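Local coordinates for ricin B-related lectin (Polyporus squamosus, PDB 3PHZ), which probably acts as a carbohydrate-binding lectin, with a beta-trefoil domain that holds galactose and a C-terminal domain that binds two calcium ions, at residues 35-40 / 128-133; 103-108 / 141-146; 246-251 / 264-269. One frame throughout, in Å; residues are numbered along the deposited sequence.

Interaction 1: residues 35-40 / 128-133; sequences VIISSD and GTVVGW
Within the ricin-type beta-trefoil, strands 35-39 and 129-133 come from different parts of the lectin domain and meet where Val-130 points across at strand 35-39 and touches the flank of Val-35. Their short axes run 142° apart and approach to 5.8 Å, and two waters, in place of direct backbone pairing, join the main chains. Water 1 donates to Val-35 O at 2.7 Å and accepts from Val-130 N, while water 2 accepts from Ile-37 N and donates to Gly-128 O at 2.8 Å.

Beside this wet seam the apolar contact is carried by Val-130. Its CG1, anti to the backbone N (chi1 -178°), meets Val-35 CG1 at 4.0 Å, the two valines lying obliquely to each other. CG2, next to the backbone N, comes against the main chain of the other strand, 3.7 Å from Val-35 O and close to Ile-36 C, and also reaches Ile-37 CG2 at 4.2 Å. At the branch point, Val-130 CB sits 3.5 Å from Val-35 O, the same carbonyl that accepts a hydrogen bond from water 1. The CG1-CD1 branch of Ile-37 runs alongside Gly-128 O, with both carbons 4.1 Å from it.

Strand 82-87 lies against both partners: Ile-84 packs on Val-35 and Val-130 and forms backbone hydrogen bonds with each. Strands 19-23 and 116-120 also pack here, with Leu-21 and Val-117 on Val-130, and Thr-19 and Leu-119 on Ile-37.

Interaction 2: residues 103-108 / 141-146; sequences NDVWKI and SQNWTF
Trp-106 O accepts a hydrogen bond from Trp-144 N (3.0 Å, N-H...O angle 151°) where strands 106-108 and 144-146 cross at 101°, and water 3 links Trp-106 N to Trp-144 O alongside it. The same carbonyl also receives a CA-H...O contact from Asn-143. A little further on, water 4 accepts from Ile-108 N and lies 2.7 Å from Gln-142 O, with other acceptors competing for its protons.

Ile-108 points at the other strand and lays CD1 over one face of the Trp-144 indole, 4.3 Å from the centroid of its five-membered ring, a CH-pi contact. This methyl also lies 3.7 Å from Phe-146 CZ, while Trp-106 CB comes to the edge of the same phenyl ring. Trp-144 NE1 donates a hydrogen bond to Val-117 O.

Lys-107 bends at chi3 (81°), which brings NZ to within 2.9 Å of Gln-142 OE1 in a hydrogen bond. That oxygen also accepts from Ile-136 N, and the amide nitrogen of Gln-142 is held by Thr-118 and Gln-134, so its amide is gripped at both ends. The contact joins strands 106-110 and 144-152 of the ricin-type beta-trefoil, with Ile-11, Ile-99 and Leu-119 around its apolar side chains.

Interaction 3: residues 246-251 / 264-269; sequences GAHAYN and FFEPQN
His-248 NE2 donates to Glu-266 OE2 at 2.7 Å, a His-carboxylate hydrogen bond with an N-H...O angle of 141°. NE2 meets the syn lone pair of OE2, which is tilted out of the imidazole plane, and the ring and carboxylate planes stand 73° apart. OE2 accepts a second hydrogen bond, from water 6, which also lies 2.8 Å from Tyr-250 OH. The other oxygen, OE1, accepts from Gln-268 N at 3.0 Å on its anti side. Water 5 lies 2.8 Å from Glu-266 OE1, shared among more acceptors, Ala-249 O included, than it has protons. Both carboxylate oxygens are thus bonded. The bend of Glu-266 at chi2 (63°) brings the carboxylate back toward His-248, whose ring has Tyr-250 OH over one face, toward its rim.

The backbone belongs to the antiparallel hairpin of strands 246-255 and 261-266 in the C-terminal domain. Asn-251 and Phe-265 form a hydrogen-bonded pair in it: Asn-251 N to Phe-265 O at 3.0 Å, and Phe-265 N to Asn-251 O at 2.8 Å. Phe-265 O also lies at the edge of the Tyr-250 ring, and Asn-251 O receives a CA-H...O contact from Phe-264.

The Asn-251 amide is served unevenly. Its ND2 donates to Ala-212 O and Gly-237 O, tying the strand to helix 208-226 and strand 233-243. OD1, by contrast, is buried with no hydrogen-bond partner and rests against the ring of Pro-267, 3.3 Å from CG, while Pro-267 O itself is met by Trp-191 NE1.

In the fold
Interactions 1 and 2 both lie in the beta-trefoil and touch, at Trp-133 and Gln-142, whereas interaction 3 sits in the C-terminal domain on the opposite side of the chain's centre, about 42 Å from each of them, centre to centre. Strand 116-120 packs on both trefoil contacts, which are partly buried. Waters take part in all three; in 35-40 / 128-133 they are the sole polar link across otherwise aliphatic segments, while 103-108 / 141-146 adds aromatic rings, a direct backbone bond and a lysine-glutamine bond. Interaction 3 is more deeply buried and more polar, centred on a carboxylate and a hairpin pair; Gln-268 there lies about 6 Å from the calcium ligand Asp-207, side chain to side chain.

Interaction 1: residues 35-40 / 128-133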
loop_
_atom_site.group_PDB
_atom_site.type_symbol
_atom_site.label_atom_id
_atom_site.label_comp_id
_atom_site.label_asym_id
_atom_site.label_seq_id
_atom_site.Cartn_x
_atom_site.Cartn_y
_atom_site.Cartn_z
ATOM N N VAL A 35 -8.127 17.405 -30.823
ATOM C CA VAL A 35 -8.178 15.946 -30.916
ATOM C C VAL A 35 -7.483 15.609 -32.246
ATOM O O VAL A 35 -7.751 16.239 -33.301
ATOM C CB VAL A 35 -9.641 15.484 -30.901
ATOM C CG1 VAL A 35 -9.811 13.952 -31.168
ATOM C CG2 VAL A 35 -10.308 15.913 -29.501
ATOM N N ILE A 36 -6.561 14.651 -32.190
ATOM C CA ILE A 36 -5.761 14.293 -33.342
ATOM C C ILE A 36 -5.717 12.790 -33.554
ATOM O O ILE A 36 -6.173 11.979 -32.721
ATOM C CB ILE A 36 -4.259 14.788 -33.153
ATOM C CG1 ILE A 36 -3.620 14.154 -31.895
ATOM C CG2 ILE A 36 -4.217 16.278 -33.093
ATOM C CD1 ILE A 36 -2.032 14.093 -31.935
ATOM N N ILE A 37 -5.239 12.363 -34.728
ATOM C CA ILE A 37 -4.999 10.951 -34.934
ATOM C C ILE A 37 -3.716 10.532 -34.286
ATOM O O ILE A 37 -2.860 11.351 -34.041
ATOM C CB ILE A 37 -4.937 10.608 -36.404
ATOM C CG1 ILE A 37 -3.857 11.455 -37.090
ATOM C CG2 ILE A 37 -6.326 10.788 -37.002
ATOM C CD1 ILE A 37 -3.576 10.975 -38.522
ATOM N N SER A 38 -3.632 9.248 -33.969
ATOM C CA SER A 38 -2.570 8.644 -33.173
ATOM C C SER A 38 -2.385 7.214 -33.717
ATOM O O SER A 38 -3.349 6.516 -33.982
ATOM C CB SER A 38 -3.041 8.594 -31.705
ATOM O OG SER A 38 -1.997 8.146 -30.909
ATOM N N SER A 39 -1.152 6.744 -33.852
ATOM C CA SER A 39 -0.916 5.395 -34.343
ATOM C C SER A 39 -1.114 4.348 -33.239
ATOM O O SER A 39 -0.729 4.591 -32.108
ATOM C CB SER A 39 0.554 5.291 -34.791
ATOM O OG SER A 39 0.799 3.962 -35.123
ATOM N N ASP A 40 -1.739 3.223 -33.554
ATOM C CA ASP A 40 -1.836 2.164 -32.561
ATOM C C ASP A 40 -0.534 1.374 -32.339
ATOM O O ASP A 40 -0.501 0.447 -31.505
ATOM C CB ASP A 40 -3.086 1.273 -32.721
ATOM C CG ASP A 40 -3.105 0.489 -33.991
ATOM O OD1 ASP A 40 -2.052 0.413 -34.677
ATOM O OD2 ASP A 40 -4.225 -0.043 -34.303
ATOM N N GLY A 128 -4.438 13.719 -41.816
ATOM C CA GLY A 128 -5.846 13.687 -41.445
ATOM C C GLY A 128 -6.071 14.542 -40.206
ATOM O O GLY A 128 -5.193 14.641 -39.324
ATOM N N THR A 129 -7.212 15.200 -40.179
ATOM C CA THR A 129 -7.548 16.041 -39.033
ATOM C C THR A 129 -8.908 15.561 -38.520
ATOM O O THR A 129 -9.621 14.809 -39.226
ATOM C CB THR A 129 -7.655 17.496 -39.378
ATOM O OG1 THR A 129 -8.536 17.664 -40.496
ATOM C CG2 THR A 129 -6.286 18.031 -39.724
ATOM N N VAL A 130 -9.247 15.975 -37.296
ATOM C CA VAL A 130 -10.444 15.442 -36.698
ATOM C C VAL A 130 -11.401 16.648 -36.553
ATOM O O VAL A 130 -11.087 17.609 -35.822
ATOM C CB VAL A 130 -10.146 14.746 -35.350
ATOM C CG1 VAL A 130 -11.454 14.133 -34.772
ATOM C CG2 VAL A 130 -9.119 13.646 -35.586
ATOM N N VAL A 131 -12.533 16.620 -37.264
ATOM C CA VAL A 131 -13.365 17.832 -37.293
ATOM C C VAL A 131 -14.822 17.436 -37.217
ATOM O O VAL A 131 -15.167 16.274 -37.434
ATOM C CB VAL A 131 -13.122 18.568 -38.693
ATOM C CG1 VAL A 131 -11.646 18.966 -38.822
ATOM C CG2 VAL A 131 -13.551 17.655 -39.834
ATOM N N GLY A 132 -15.702 18.419 -37.031
ATOM C CA GLY A 132 -17.124 18.185 -37.181
ATOM C C GLY A 132 -17.551 18.434 -38.634
ATOM O O GLY A 132 -17.010 19.344 -39.323
ATOM N N TRP A 133 -18.458 17.602 -39.101
ATOM C CA TRP A 133 -18.945 17.652 -40.495
ATOM C C TRP A 133 -20.371 17.123 -40.610
ATOM O O TRP A 133 -20.758 16.174 -39.910
ATOM C CB TRP A 133 -17.986 16.872 -41.417
ATOM C CG TRP A 133 -17.999 17.312 -42.887
ATOM C CD1 TRP A 133 -18.930 16.975 -43.846
ATOM C CD2 TRP A 133 -17.020 18.148 -43.538
ATOM N NE1 TRP A 133 -18.596 17.580 -45.055
ATOM C CE2 TRP A 133 -17.427 18.294 -44.886
ATOM C CE3 TRP A 133 -15.853 18.802 -43.095
ATOM C CZ2 TRP A 133 -16.700 19.082 -45.809
ATOM C CZ3 TRP A 133 -15.090 19.562 -44.010
ATOM C CH2 TRP A 133 -15.510 19.667 -45.376
HETATM O O HOH W 1 -7.002 16.888 -35.794
HETATM O O HOH W 2 -5.089 14.683 -36.544
#

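Interaction 2: residues 103-108 / 141-146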
loop_
_atom_site.group_PDB
_atom_site.type_symbol
_atom_site.label_atom_id
_atom_site.label_comp_id
_atom_site.label_asym_id
_atom_site.label_seq_id
_atom_site.Cartn_x
_atom_site.Cartn_y
_atom_site.Cartn_z
ATOM N N ASN A 103 -26.742 -0.473 -37.542
ATOM C CA ASN A 103 -26.218 -1.588 -38.351
ATOM C C ASN A 103 -24.828 -2.012 -37.871
ATOM O O ASN A 103 -23.978 -2.444 -38.680
ATOM C CB ASN A 103 -26.031 -1.104 -39.807
ATOM C CG ASN A 103 -25.271 0.250 -39.870
ATOM O OD1 ASN A 103 -24.961 0.846 -38.810
ATOM N ND2 ASN A 103 -24.995 0.745 -41.092
ATOM N N ASP A 104 -24.570 -1.842 -36.581
ATOM C CA ASP A 104 -23.225 -2.077 -36.040
ATOM C C ASP A 104 -22.134 -1.091 -36.595
ATOM O O ASP A 104 -20.907 -1.292 -36.405
ATOM C CB ASP A 104 -22.816 -3.543 -36.253
ATOM C CG ASP A 104 -21.415 -3.829 -35.733
ATOM O OD1 ASP A 104 -21.198 -3.672 -34.491
ATOM O OD2 ASP A 104 -20.532 -4.166 -36.579
ATOM N N VAL A 105 -22.586 -0.038 -37.279
ATOM C CA VAL A 105 -21.688 1.064 -37.666
ATOM C C VAL A 105 -21.892 2.252 -36.697
ATOM O O VAL A 105 -23.000 2.822 -36.646
ATOM C CB VAL A 105 -21.865 1.454 -39.169
ATOM C CG1 VAL A 105 -21.185 2.793 -39.467
ATOM C CG2 VAL A 105 -21.404 0.291 -40.131
ATOM N N TRP A 106 -20.833 2.596 -35.938
ATOM C CA TRP A 106 -20.884 3.636 -34.878
ATOM C C TRP A 106 -20.464 5.019 -35.314
ATOM O O TRP A 106 -19.461 5.195 -35.969
ATOM C CB TRP A 106 -20.037 3.265 -33.641
ATOM C CG TRP A 106 -20.545 2.041 -32.991
ATOM C CD1 TRP A 106 -20.254 0.742 -33.335
ATOM C CD2 TRP A 106 -21.504 1.983 -31.930
ATOM N NE1 TRP A 106 -20.965 -0.116 -32.529
ATOM C CE2 TRP A 106 -21.733 0.617 -31.656
ATOM C CE3 TRP A 106 -22.142 2.955 -31.153
ATOM C CZ2 TRP A 106 -22.592 0.198 -30.636
ATOM C CZ3 TRP A 106 -23.024 2.546 -30.153
ATOM C CH2 TRP A 106 -23.244 1.173 -29.916
ATOM N N LYS A 107 -21.267 5.996 -34.940
ATOM C CA LYS A 107 -21.005 7.417 -35.230
ATOM C C LYS A 107 -20.984 8.218 -33.962
ATOM O O LYS A 107 -21.462 7.747 -32.950
ATOM C CB LYS A 107 -22.059 7.971 -36.211
ATOM C CG LYS A 107 -21.968 7.265 -37.554
ATOM C CD LYS A 107 -22.813 7.969 -38.624
ATOM C CE LYS A 107 -22.033 9.159 -39.163
ATOM N NZ LYS A 107 -22.800 9.761 -40.301
ATOM N N ILE A 108 -20.313 9.371 -33.998
ATOM C CA ILE A 108 -20.261 10.256 -32.848
ATOM C C ILE A 108 -20.818 11.600 -33.261
ATOM O O ILE A 108 -20.143 12.353 -33.984
ATOM C CB ILE A 108 -18.818 10.392 -32.325
ATOM C CG1 ILE A 108 -18.197 9.001 -32.082
ATOM C CG2 ILE A 108 -18.814 11.182 -30.990
ATOM C CD1 ILE A 108 -16.731 9.092 -31.720
ATOM N N SER A 141 -15.563 7.842 -43.321
ATOM C CA SER A 141 -14.692 8.704 -42.483
ATOM C C SER A 141 -15.347 9.167 -41.196
ATOM O O SER A 141 -14.652 9.688 -40.324
ATOM C CB SER A 141 -14.188 9.933 -43.299
ATOM O OG SER A 141 -15.277 10.796 -43.619
ATOM N N GLN A 142 -16.670 8.982 -41.075
ATOM C CA GLN A 142 -17.426 9.308 -39.805
ATOM C C GLN A 142 -17.733 8.069 -38.969
ATOM O O GLN A 142 -18.451 8.153 -37.984
ATOM C CB GLN A 142 -18.722 10.054 -40.138
ATOM C CG GLN A 142 -18.440 11.317 -40.939
ATOM C CD GLN A 142 -19.687 12.129 -41.227
ATOM O OE1 GLN A 142 -20.776 11.587 -41.425
ATOM N NE2 GLN A 142 -19.525 13.428 -41.279
ATOM N N ASN A 143 -17.142 6.940 -39.339
ATOM C CA ASN A 143 -17.376 5.672 -38.611
ATOM C C ASN A 143 -16.170 5.364 -37.738
ATOM O O ASN A 143 -15.000 5.573 -38.134
ATOM C CB ASN A 143 -17.606 4.518 -39.599
ATOM C CG ASN A 143 -18.821 4.757 -40.450
ATOM O OD1 ASN A 143 -19.611 5.714 -40.182
ATOM N ND2 ASN A 143 -18.983 3.945 -41.495
ATOM N N TRP A 144 -16.482 4.904 -36.535
ATOM C CA TRP A 144 -15.506 4.738 -35.431
ATOM C C TRP A 144 -15.770 3.416 -34.766
ATOM O O TRP A 144 -16.929 2.971 -34.739
ATOM C CB TRP A 144 -15.700 5.860 -34.385
ATOM C CG TRP A 144 -15.442 7.231 -35.047
ATOM C CD1 TRP A 144 -16.390 8.060 -35.595
ATOM C CD2 TRP A 144 -14.168 7.844 -35.333
ATOM N NE1 TRP A 144 -15.805 9.172 -36.162
ATOM C CE2 TRP A 144 -14.449 9.054 -36.060
ATOM C CE3 TRP A 144 -12.825 7.490 -35.056
ATOM C CZ2 TRP A 144 -13.438 9.946 -36.491
ATOM C CZ3 TRP A 144 -11.763 8.432 -35.498
ATOM C CH2 TRP A 144 -12.115 9.598 -36.218
ATOM N N THR A 145 -14.738 2.818 -34.183
ATOM C CA THR A 145 -14.883 1.573 -33.446
ATOM C C THR A 145 -14.398 1.870 -32.035
ATOM O O THR A 145 -13.494 2.700 -31.833
ATOM C CB THR A 145 -14.065 0.386 -34.079
ATOM O OG1 THR A 145 -12.674 0.672 -34.049
ATOM C CG2 THR A 145 -14.444 0.201 -35.565
ATOM N N PHE A 146 -14.966 1.173 -31.067
ATOM C CA PHE A 146 -14.691 1.530 -29.654
ATOM C C PHE A 146 -14.233 0.243 -29.029
ATOM O O PHE A 146 -14.994 -0.729 -29.018
ATOM C CB PHE A 146 -15.992 1.950 -28.947
ATOM C CG PHE A 146 -16.470 3.321 -29.260
ATOM C CD1 PHE A 146 -16.189 4.405 -28.421
ATOM C CD2 PHE A 146 -17.205 3.558 -30.433
ATOM C CE1 PHE A 146 -16.648 5.709 -28.756
ATOM C CE2 PHE A 146 -17.632 4.873 -30.763
ATOM C CZ PHE A 146 -17.372 5.926 -29.942
HETATM O O HOH W 3 -18.232 1.549 -36.683
HETATM O O HOH W 4 -19.044 10.258 -36.466
#

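Interaction 3: residues 246-251 / 264-269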
loop_
_atom_site.group_PDB
_atom_site.type_symbol
_atom_site.label_atom_id
_atom_site.label_comp_id
_atom_site.label_asym_id
_atom_site.label_seq_id
_atom_site.Cartn_x
_atom_site.Cartn_y
_atom_site.Cartn_z
ATOM N N GLY A 246 2.711 -23.137 3.270
ATOM C CA GLY A 246 2.488 -21.891 4.044
ATOM C C GLY A 246 1.745 -20.809 3.231
ATOM O O GLY A 246 1.276 -21.098 2.131
ATOM N N ALA A 247 1.657 -19.595 3.783
ATOM C CA ALA A 247 0.895 -18.448 3.200
ATOM C C ALA A 247 1.695 -17.604 2.179
ATOM O O ALA A 247 2.929 -17.616 2.197
ATOM C CB ALA A 247 0.422 -17.526 4.322
ATOM N N HIS A 248 0.983 -16.883 1.305
ATOM C CA HIS A 248 1.621 -16.011 0.309
ATOM C C HIS A 248 0.630 -14.903 -0.014
ATOM O O HIS A 248 -0.584 -15.070 0.218
ATOM C CB HIS A 248 1.985 -16.763 -0.968
ATOM C CG HIS A 248 3.168 -16.160 -1.709
ATOM N ND1 HIS A 248 4.473 -16.587 -1.509
ATOM C CD2 HIS A 248 3.241 -15.156 -2.633
ATOM C CE1 HIS A 248 5.295 -15.876 -2.270
ATOM N NE2 HIS A 248 4.581 -14.979 -2.936
ATOM N N ALA A 249 1.137 -13.761 -0.485
ATOM C CA ALA A 249 0.269 -12.696 -0.953
ATOM C C ALA A 249 0.674 -12.314 -2.376
ATOM O O ALA A 249 1.866 -12.344 -2.708
ATOM C CB ALA A 249 0.382 -11.495 -0.076
ATOM N N TYR A 250 -0.341 -12.011 -3.178
ATOM C CA TYR A 250 -0.199 -11.646 -4.598
ATOM C C TYR A 250 -1.024 -10.438 -4.921
ATOM O O TYR A 250 -1.954 -10.069 -4.188
ATOM C CB TYR A 250 -0.706 -12.783 -5.500
ATOM C CG TYR A 250 0.174 -14.007 -5.445
ATOM C CD1 TYR A 250 1.446 -13.957 -6.019
ATOM C CD2 TYR A 250 -0.228 -15.174 -4.777
ATOM C CE1 TYR A 250 2.304 -15.082 -5.987
ATOM C CE2 TYR A 250 0.641 -16.331 -4.751
ATOM C CZ TYR A 250 1.895 -16.251 -5.348
ATOM O OH TYR A 250 2.822 -17.291 -5.347
ATOM N N ASN A 251 -0.697 -9.784 -6.047
ATOM C CA ASN A 251 -1.627 -8.843 -6.595
ATOM C C ASN A 251 -2.367 -9.556 -7.704
ATOM O O ASN A 251 -1.959 -10.626 -8.143
ATOM C CB ASN A 251 -0.904 -7.579 -7.121
ATOM C CG ASN A 251 -0.219 -6.827 -6.000
ATOM O OD1 ASN A 251 1.010 -6.915 -5.855
ATOM N ND2 ASN A 251 -1.001 -6.102 -5.173
ATOM N N PHE A 264 -2.528 -13.293 -11.937
ATOM C CA PHE A 264 -1.905 -13.064 -10.676
ATOM C C PHE A 264 -0.487 -12.504 -10.888
ATOM O O PHE A 264 0.166 -12.850 -11.856
ATOM C CB PHE A 264 -1.886 -14.390 -9.944
ATOM C CG PHE A 264 -3.294 -14.900 -9.707
ATOM C CD1 PHE A 264 -4.020 -14.428 -8.623
ATOM C CD2 PHE A 264 -3.880 -15.783 -10.609
ATOM C CE1 PHE A 264 -5.347 -14.863 -8.391
ATOM C CE2 PHE A 264 -5.212 -16.217 -10.411
ATOM C CZ PHE A 264 -5.924 -15.771 -9.264
ATOM N N PHE A 265 -0.059 -11.614 -10.010
ATOM C CA PHE A 265 1.181 -10.882 -10.177
ATOM C C PHE A 265 1.981 -11.039 -8.890
ATOM O O PHE A 265 1.446 -10.863 -7.803
ATOM C CB PHE A 265 0.900 -9.400 -10.485
ATOM C CG PHE A 265 2.166 -8.574 -10.672
ATOM C CD1 PHE A 265 2.872 -8.641 -11.892
ATOM C CD2 PHE A 265 2.630 -7.732 -9.675
ATOM C CE1 PHE A 265 4.016 -7.872 -12.096
ATOM C CE2 PHE A 265 3.784 -6.962 -9.862
ATOM C CZ PHE A 265 4.472 -7.018 -11.098
ATOM N N GLU A 266 3.257 -11.425 -9.008
ATOM C CA GLU A 266 4.121 -11.608 -7.876
ATOM C C GLU A 266 5.028 -10.367 -7.696
ATOM O O GLU A 266 5.997 -10.171 -8.444
ATOM C CB GLU A 266 4.990 -12.886 -8.097
ATOM C CG GLU A 266 6.240 -12.941 -7.191
ATOM C CD GLU A 266 5.856 -12.991 -5.726
ATOM O OE1 GLU A 266 5.699 -11.941 -5.078
ATOM O OE2 GLU A 266 5.754 -14.104 -5.204
ATOM N N PRO A 267 4.718 -9.490 -6.708
ATOM C CA PRO A 267 5.394 -8.194 -6.662
ATOM C C PRO A 267 6.855 -8.311 -6.139
ATOM O O PRO A 267 7.588 -7.346 -6.196
ATOM C CB PRO A 267 4.435 -7.341 -5.752
ATOM C CG PRO A 267 3.815 -8.381 -4.864
ATOM C CD PRO A 267 3.542 -9.521 -5.813
ATOM N N GLN A 268 7.251 -9.502 -5.698
ATOM C CA GLN A 268 8.689 -9.737 -5.306
ATOM C C GLN A 268 9.558 -9.753 -6.543
ATOM O O GLN A 268 10.696 -9.357 -6.481
ATOM C CB GLN A 268 8.885 -11.034 -4.526
ATOM C CG GLN A 268 8.208 -10.927 -3.129
ATOM C CD GLN A 268 8.469 -12.200 -2.311
ATOM O OE1 GLN A 268 7.526 -12.849 -1.803
ATOM N NE2 GLN A 268 9.737 -12.546 -2.172
ATOM N N ASN A 269 9.004 -10.214 -7.673
ATOM C CA ASN A 269 9.888 -10.397 -8.849
ATOM C C ASN A 269 9.279 -9.985 -10.168
ATOM O O ASN A 269 9.885 -10.190 -11.214
ATOM C CB ASN A 269 10.475 -11.812 -8.854
ATOM C CG ASN A 269 9.445 -12.893 -9.194
ATOM O OD1 ASN A 269 8.260 -12.621 -9.426
ATOM N ND2 ASN A 269 9.901 -14.156 -9.209
HETATM O O HOH W 5 4.652 -11.597 -2.548
HETATM O O HOH W 6 5.506 -16.767 -6.009
#